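Local coordinates for peptidase M16 C-terminal domain-containing protein (Enterococcus faecalis, PDB 3D3Y) that is of unknown function but is related to the M16 metallopeptidases and probably binds a metal ion, at residues A232-Q237 and E379-T384; S270-L275 and I308-G313. All coordinates share one frame; numbering follows the deposited sequence.

Interaction 1: residues A232-Q237 and E379-T384; sequences AIFYNQ and ELMPQT
The selenium of Met381, a selenomethionine, comes obliquely upon the Phe234 ring, SE lying nearest to Phe234 CZ at 3.5 Å. From the ring centroid the selenium stands 51° off the ring normal, a Met-aromatic contact. Met381 runs extended through its second torsion and bends only at the third (-95°), which turns CE aside and leaves SE foremost at the ring. The same SE lies 4.1 Å from Ile233 CG2, and that methyl in turn sits 4.0 Å above the centre of one Phe234 face, so ring, methyl and selenium close into one small apolar cluster. A second touch, between Ile233 CD1 and Leu380 CD1 at 3.8 Å, comes from side chains that cross at about a right angle. Ile233 reaches both partners because CG1, trans to the amide nitrogen (chi1 -179°), carries CD1 to Leu380, while CG2, between the backbone N and the carbonyl carbon, turns to Met381 and the ring.

Beyond this cluster the contact thins quickly. Pro382 and Gln383 are exposed in a type I turn, which Thr384 closes by giving both its N and OG1 to Met381 O. With 169 Å² buried in all, the end of helix 368-380 meets the loop before strand 244-251 at the surface. Backbone bonds of Ile233 with Asn84 and Tyr235 with Phe311 hold that loop; the direct contact, wholly apolar, probably contributes through dispersion and shape.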
loop_
_atom_site.group_PDB
_atom_site.type_symbol
_atom_site.label_atom_id
_atom_site.label_comp_id
_atom_site.label_asym_id
_atom_site.label_seq_id
_atom_site.Cartn_x
_atom_site.Cartn_y
_atom_site.Cartn_z
ATOM N N ALA A 232 2.023 2.664 15.850
ATOM C CA ALA A 232 0.798 3.412 15.570
ATOM C C ALA A 232 0.536 3.368 14.073
ATOM O O ALA A 232 1.460 3.504 13.273
ATOM C CB ALA A 232 0.916 4.821 16.042
ATOM N N ILE A 233 -0.705 3.126 13.675
ATOM C CA ILE A 233 -0.949 3.014 12.247
ATOM C C ILE A 233 -0.935 4.386 11.538
ATOM O O ILE A 233 -0.374 4.516 10.445
ATOM C CB ILE A 233 -2.214 2.186 11.886
ATOM C CG1 ILE A 233 -2.335 2.129 10.353
ATOM C CG2 ILE A 233 -3.462 2.766 12.513
ATOM C CD1 ILE A 233 -2.395 0.781 9.719
ATOM N N PHE A 234 -1.544 5.393 12.149
ATOM C CA PHE A 234 -1.755 6.651 11.460
ATOM C C PHE A 234 -0.492 7.489 11.537
ATOM O O PHE A 234 0.274 7.392 12.516
ATOM C CB PHE A 234 -2.942 7.431 12.048
ATOM C CG PHE A 234 -4.276 6.756 11.855
ATOM C CD1 PHE A 234 -4.607 6.137 10.651
ATOM C CD2 PHE A 234 -5.208 6.747 12.883
ATOM C CE1 PHE A 234 -5.865 5.505 10.467
ATOM C CE2 PHE A 234 -6.479 6.121 12.709
ATOM C CZ PHE A 234 -6.793 5.507 11.491
ATOM N N TYR A 235 -0.270 8.303 10.509
ATOM C CA TYR A 235 0.773 9.329 10.595
ATOM C C TYR A 235 0.103 10.699 10.518
ATOM O O TYR A 235 -0.786 10.921 9.694
ATOM C CB TYR A 235 1.816 9.198 9.479
ATOM C CG TYR A 235 2.773 10.384 9.394
ATOM C CD1 TYR A 235 3.982 10.399 10.117
ATOM C CD2 TYR A 235 2.460 11.498 8.609
ATOM C CE1 TYR A 235 4.867 11.491 10.042
ATOM C CE2 TYR A 235 3.338 12.598 8.527
ATOM C CZ TYR A 235 4.528 12.586 9.239
ATOM O OH TYR A 235 5.363 13.679 9.121
ATOM N N ASN A 236 0.571 11.601 11.377
ATOM C CA ASN A 236 0.120 12.982 11.417
ATOM C C ASN A 236 1.329 13.933 11.561
ATOM O O ASN A 236 2.391 13.551 12.076
ATOM C CB ASN A 236 -0.866 13.155 12.597
ATOM C CG ASN A 236 -1.365 14.574 12.738
ATOM O OD1 ASN A 236 -2.073 15.082 11.852
ATOM N ND2 ASN A 236 -0.985 15.241 13.848
ATOM N N GLN A 237 1.167 15.169 11.115
ATOM C CA GLN A 237 2.221 16.177 11.281
ATOM C C GLN A 237 1.554 17.530 11.372
ATOM O O GLN A 237 0.419 17.685 10.891
ATOM C CB GLN A 237 3.172 16.151 10.090
ATOM C CG GLN A 237 2.483 16.301 8.745
ATOM C CD GLN A 237 3.489 16.385 7.598
ATOM O OE1 GLN A 237 4.557 15.768 7.645
ATOM N NE2 GLN A 237 3.147 17.151 6.570
ATOM N N GLU A 379 -8.654 -6.135 12.208
ATOM C CA GLU A 379 -7.827 -6.639 13.288
ATOM C C GLU A 379 -7.080 -5.489 13.951
ATOM O O GLU A 379 -7.046 -5.392 15.162
ATOM C CB GLU A 379 -6.834 -7.675 12.746
ATOM C CG GLU A 379 -5.753 -8.118 13.730
ATOM C CD GLU A 379 -6.319 -8.835 14.946
ATOM O OE1 GLU A 379 -7.466 -9.342 14.874
ATOM O OE2 GLU A 379 -5.599 -8.894 15.976
ATOM N N LEU A 380 -6.504 -4.608 13.143
ATOM C CA LEU A 380 -5.840 -3.413 13.660
ATOM C C LEU A 380 -6.796 -2.476 14.395
ATOM O O LEU A 380 -6.550 -2.074 15.536
ATOM C CB LEU A 380 -5.140 -2.665 12.524
ATOM C CG LEU A 380 -4.106 -3.480 11.751
ATOM C CD1 LEU A 380 -3.662 -2.740 10.515
ATOM C CD2 LEU A 380 -2.903 -3.831 12.607
HETATM N N MSE A 381 -7.911 -2.152 13.756
HETATM C CA MSE A 381 -8.806 -1.153 14.295
HETATM C C MSE A 381 -10.202 -1.672 14.421
HETATM O O MSE A 381 -11.053 -1.404 13.559
HETATM C CB MSE A 381 -8.777 0.077 13.418
HETATM C CG MSE A 381 -7.398 0.623 13.261
HETATM SE SE MSE A 381 -7.532 2.120 12.102
HETATM C CE MSE A 381 -7.130 1.366 10.400
ATOM N N PRO A 382 -10.454 -2.386 15.527
ATOM C CA PRO A 382 -11.635 -3.214 15.741
ATOM C C PRO A 382 -12.948 -2.465 15.710
ATOM O O PRO A 382 -13.992 -3.069 15.496
ATOM C CB PRO A 382 -11.411 -3.799 17.148
ATOM C CG PRO A 382 -9.958 -3.677 17.390
ATOM C CD PRO A 382 -9.562 -2.414 16.699
ATOM N N GLN A 383 -12.928 -1.171 15.946
ATOM C CA GLN A 383 -14.209 -0.497 16.030
ATOM C C GLN A 383 -14.428 0.538 14.965
ATOM O O GLN A 383 -15.275 1.416 15.090
ATOM C CB GLN A 383 -14.509 -0.028 17.461
ATOM C CG GLN A 383 -15.049 -1.215 18.323
ATOM C CD GLN A 383 -14.961 -1.002 19.828
ATOM O OE1 GLN A 383 -15.730 -0.215 20.418
ATOM N NE2 GLN A 383 -14.049 -1.743 20.470
ATOM N N THR A 384 -13.682 0.373 13.875
ATOM C CA THR A 384 -13.911 1.113 12.656
ATOM C C THR A 384 -14.721 0.233 11.717
ATOM O O THR A 384 -14.928 0.586 10.574
ATOM C CB THR A 384 -12.578 1.482 11.986
ATOM O OG1 THR A 384 -11.966 0.289 11.484
ATOM C CG2 THR A 384 -11.654 2.104 12.999
#

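Interaction 2: residues S270-L275 and I308-G313; sequences SYYFAL and IDTFRG
Leu275, in the first turn of helix 272-284, and Ile308, near the end of strand 303-309, reach toward each other tip to tip, Leu275 CG lying 3.9 Å from Ile308 CD1. Leu275 CD2 also slides past Thr310 CG2, again at 3.9 Å, so one leucine packs against two residues of the 308-313 segment. Beside this apolar touch, Tyr272 and Thr310 cross at about a right angle. Thr310 comes up at the ring's edge, near its plane, with OG1 3.5 Å from Tyr272 CE1. The polar ends of the pair are joined by a water that lies 2.6 Å from Tyr272 OH and 3.0 Å from Thr310 OG1. With chi1 at 178°, Tyr272 extends its ring towards Thr310.

The next shell fixes the turn that carries Thr310. Asp309 points away from the helix and folds back on its own chain: OD1 accepts from Phe311 N, an Asx turn, and also from Arg312 N, three residues on, an Asx motif. Asp309 OD2 takes Arg312 NE at 2.9 Å in a salt bridge whose N-H...O angle is 172°, with NE above the carboxylate plane. Gln159 and Gln169 bind the far nitrogens of that guanidinium, and Tyr267 meets the Tyr272 ring edge-to-face. On the helix side, Val406 of helix 400-409 also packs on Leu275.

Helix and edge strand of the five-stranded sheet are thus joined by methyl packing with a water bridge at one margin. The salt bridge and its glutamine partners lie on the side away from the helix and probably help to hold the turn after the strand.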
loop_
_atom_site.group_PDB
_atom_site.type_symbol
_atom_site.label_atom_id
_atom_site.label_comp_id
_atom_site.label_asym_id
_atom_site.label_seq_id
_atom_site.Cartn_x
_atom_site.Cartn_y
_atom_site.Cartn_z
ATOM N N SER A 270 -14.999 10.921 11.541
ATOM C CA SER A 270 -16.289 11.511 11.213
ATOM C C SER A 270 -16.483 11.903 9.736
ATOM O O SER A 270 -17.511 11.543 9.150
ATOM C CB SER A 270 -16.528 12.707 12.129
ATOM O OG SER A 270 -16.522 12.250 13.495
ATOM N N TYR A 271 -15.500 12.604 9.161
ATOM C CA TYR A 271 -15.541 13.055 7.772
ATOM C C TYR A 271 -14.911 12.115 6.744
ATOM O O TYR A 271 -14.714 12.499 5.572
ATOM C CB TYR A 271 -14.992 14.486 7.641
ATOM C CG TYR A 271 -15.986 15.500 8.210
ATOM C CD1 TYR A 271 -17.043 15.987 7.425
ATOM C CD2 TYR A 271 -15.905 15.927 9.545
ATOM C CE1 TYR A 271 -17.994 16.900 7.940
ATOM C CE2 TYR A 271 -16.850 16.838 10.069
ATOM C CZ TYR A 271 -17.890 17.311 9.250
ATOM O OH TYR A 271 -18.827 18.205 9.739
ATOM N N TYR A 272 -14.637 10.880 7.159
ATOM C CA TYR A 272 -14.072 9.878 6.227
ATOM C C TYR A 272 -14.910 9.738 4.958
ATOM O O TYR A 272 -14.378 9.806 3.850
ATOM C CB TYR A 272 -13.899 8.524 6.912
ATOM C CG TYR A 272 -13.360 7.446 5.968
ATOM C CD1 TYR A 272 -11.997 7.347 5.691
ATOM C CD2 TYR A 272 -14.230 6.557 5.340
ATOM C CE1 TYR A 272 -11.498 6.336 4.801
ATOM C CE2 TYR A 272 -13.767 5.566 4.461
ATOM C CZ TYR A 272 -12.404 5.475 4.187
ATOM O OH TYR A 272 -12.000 4.466 3.356
ATOM N N PHE A 273 -16.216 9.487 5.093
ATOM C CA PHE A 273 -17.056 9.282 3.899
ATOM C C PHE A 273 -17.238 10.558 3.066
ATOM O O PHE A 273 -17.152 10.524 1.822
ATOM C CB PHE A 273 -18.414 8.637 4.278
ATOM C CG PHE A 273 -18.268 7.212 4.668
ATOM C CD1 PHE A 273 -18.296 6.208 3.693
ATOM C CD2 PHE A 273 -18.023 6.862 6.005
ATOM C CE1 PHE A 273 -18.100 4.881 4.036
ATOM C CE2 PHE A 273 -17.820 5.528 6.359
ATOM C CZ PHE A 273 -17.867 4.546 5.382
ATOM N N ALA A 274 -17.467 11.680 3.760
ATOM C CA ALA A 274 -17.505 13.009 3.116
ATOM C C ALA A 274 -16.244 13.265 2.264
ATOM O O ALA A 274 -16.313 13.855 1.193
ATOM C CB ALA A 274 -17.652 14.108 4.200
ATOM N N LEU A 275 -15.100 12.808 2.758
ATOM C CA LEU A 275 -13.823 12.999 2.025
ATOM C C LEU A 275 -13.785 12.136 0.760
ATOM O O LEU A 275 -13.340 12.583 -0.307
ATOM C CB LEU A 275 -12.631 12.701 2.936
ATOM C CG LEU A 275 -11.255 12.644 2.249
ATOM C CD1 LEU A 275 -10.876 14.064 1.820
ATOM C CD2 LEU A 275 -10.220 12.079 3.250
ATOM N N ILE A 308 -6.446 10.525 -2.374
ATOM C CA ILE A 308 -6.422 10.684 -0.899
ATOM C C ILE A 308 -5.706 9.513 -0.205
ATOM O O ILE A 308 -5.684 8.400 -0.718
ATOM C CB ILE A 308 -7.838 10.838 -0.274
ATOM C CG1 ILE A 308 -8.753 9.672 -0.706
ATOM C CG2 ILE A 308 -8.413 12.183 -0.671
ATOM C CD1 ILE A 308 -10.176 9.599 0.052
ATOM N N ASP A 309 -5.141 9.788 0.971
ATOM C CA ASP A 309 -4.543 8.780 1.798
ATOM C C ASP A 309 -5.100 9.044 3.192
ATOM O O ASP A 309 -4.770 10.055 3.837
ATOM C CB ASP A 309 -3.017 8.936 1.753
ATOM C CG ASP A 309 -2.272 7.948 2.651
ATOM O OD1 ASP A 309 -2.802 7.499 3.688
ATOM O OD2 ASP A 309 -1.097 7.652 2.318
ATOM N N THR A 310 -5.952 8.131 3.639
ATOM C CA THR A 310 -6.670 8.265 4.915
ATOM C C THR A 310 -5.925 7.563 6.059
ATOM O O THR A 310 -6.485 7.362 7.162
ATOM C CB THR A 310 -8.112 7.695 4.793
ATOM O OG1 THR A 310 -8.033 6.314 4.438
ATOM C CG2 THR A 310 -8.864 8.405 3.669
ATOM N N PHE A 311 -4.678 7.169 5.801
ATOM C CA PHE A 311 -3.773 6.729 6.864
ATOM C C PHE A 311 -2.651 7.752 7.189
ATOM O O PHE A 311 -2.077 7.732 8.287
ATOM C CB PHE A 311 -3.253 5.303 6.562
ATOM C CG PHE A 311 -4.370 4.248 6.586
ATOM C CD1 PHE A 311 -4.494 3.376 7.657
ATOM C CD2 PHE A 311 -5.324 4.194 5.575
ATOM C CE1 PHE A 311 -5.543 2.429 7.692
ATOM C CE2 PHE A 311 -6.391 3.272 5.624
ATOM C CZ PHE A 311 -6.479 2.391 6.663
ATOM N N ARG A 312 -2.381 8.666 6.261
ATOM C CA ARG A 312 -1.374 9.710 6.486
ATOM C C ARG A 312 -1.975 11.123 6.430
ATOM O O ARG A 312 -1.231 12.095 6.509
ATOM C CB ARG A 312 -0.175 9.580 5.507
ATOM C CG ARG A 312 0.610 8.288 5.650
ATOM C CD ARG A 312 1.842 8.243 4.755
ATOM N NE ARG A 312 1.528 8.243 3.335
ATOM C CZ ARG A 312 2.445 8.441 2.390
ATOM N NH1 ARG A 312 3.714 8.666 2.734
ATOM N NH2 ARG A 312 2.098 8.411 1.123
ATOM N N GLY A 313 -3.300 11.229 6.276
ATOM C CA GLY A 313 -4.039 12.516 6.395
ATOM C C GLY A 313 -3.698 13.618 5.390
ATOM O O GLY A 313 -3.584 14.795 5.751
HETATM O O HOH W 1 -9.475 4.231 2.853
#

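Phe311, which follows Thr310 in the segment of interaction 2 but does not touch the helix there, joins that segment to interaction 1. Phe311 O probably accepts a hydrogen bond from Tyr235 N (2.9 Å), and its ring packs on Ile233, Phe234 and Met381, Met381 CE lying 3.3 Å from Phe311 CE1. The centres of interactions 1 and 2 are about 12 Å apart. Interaction 1 is a surface contact whose touching residues are all partly exposed, whereas interaction 2 is partly buried, with Leu275 and Thr310 enclosed. They hold different elements: the end of helix 368-380 on a loop in one, helix 272-284 on an edge strand in the other. Interaction 1 relies on selenium-aromatic and methyl packing alone; interaction 2 adds a bridging water.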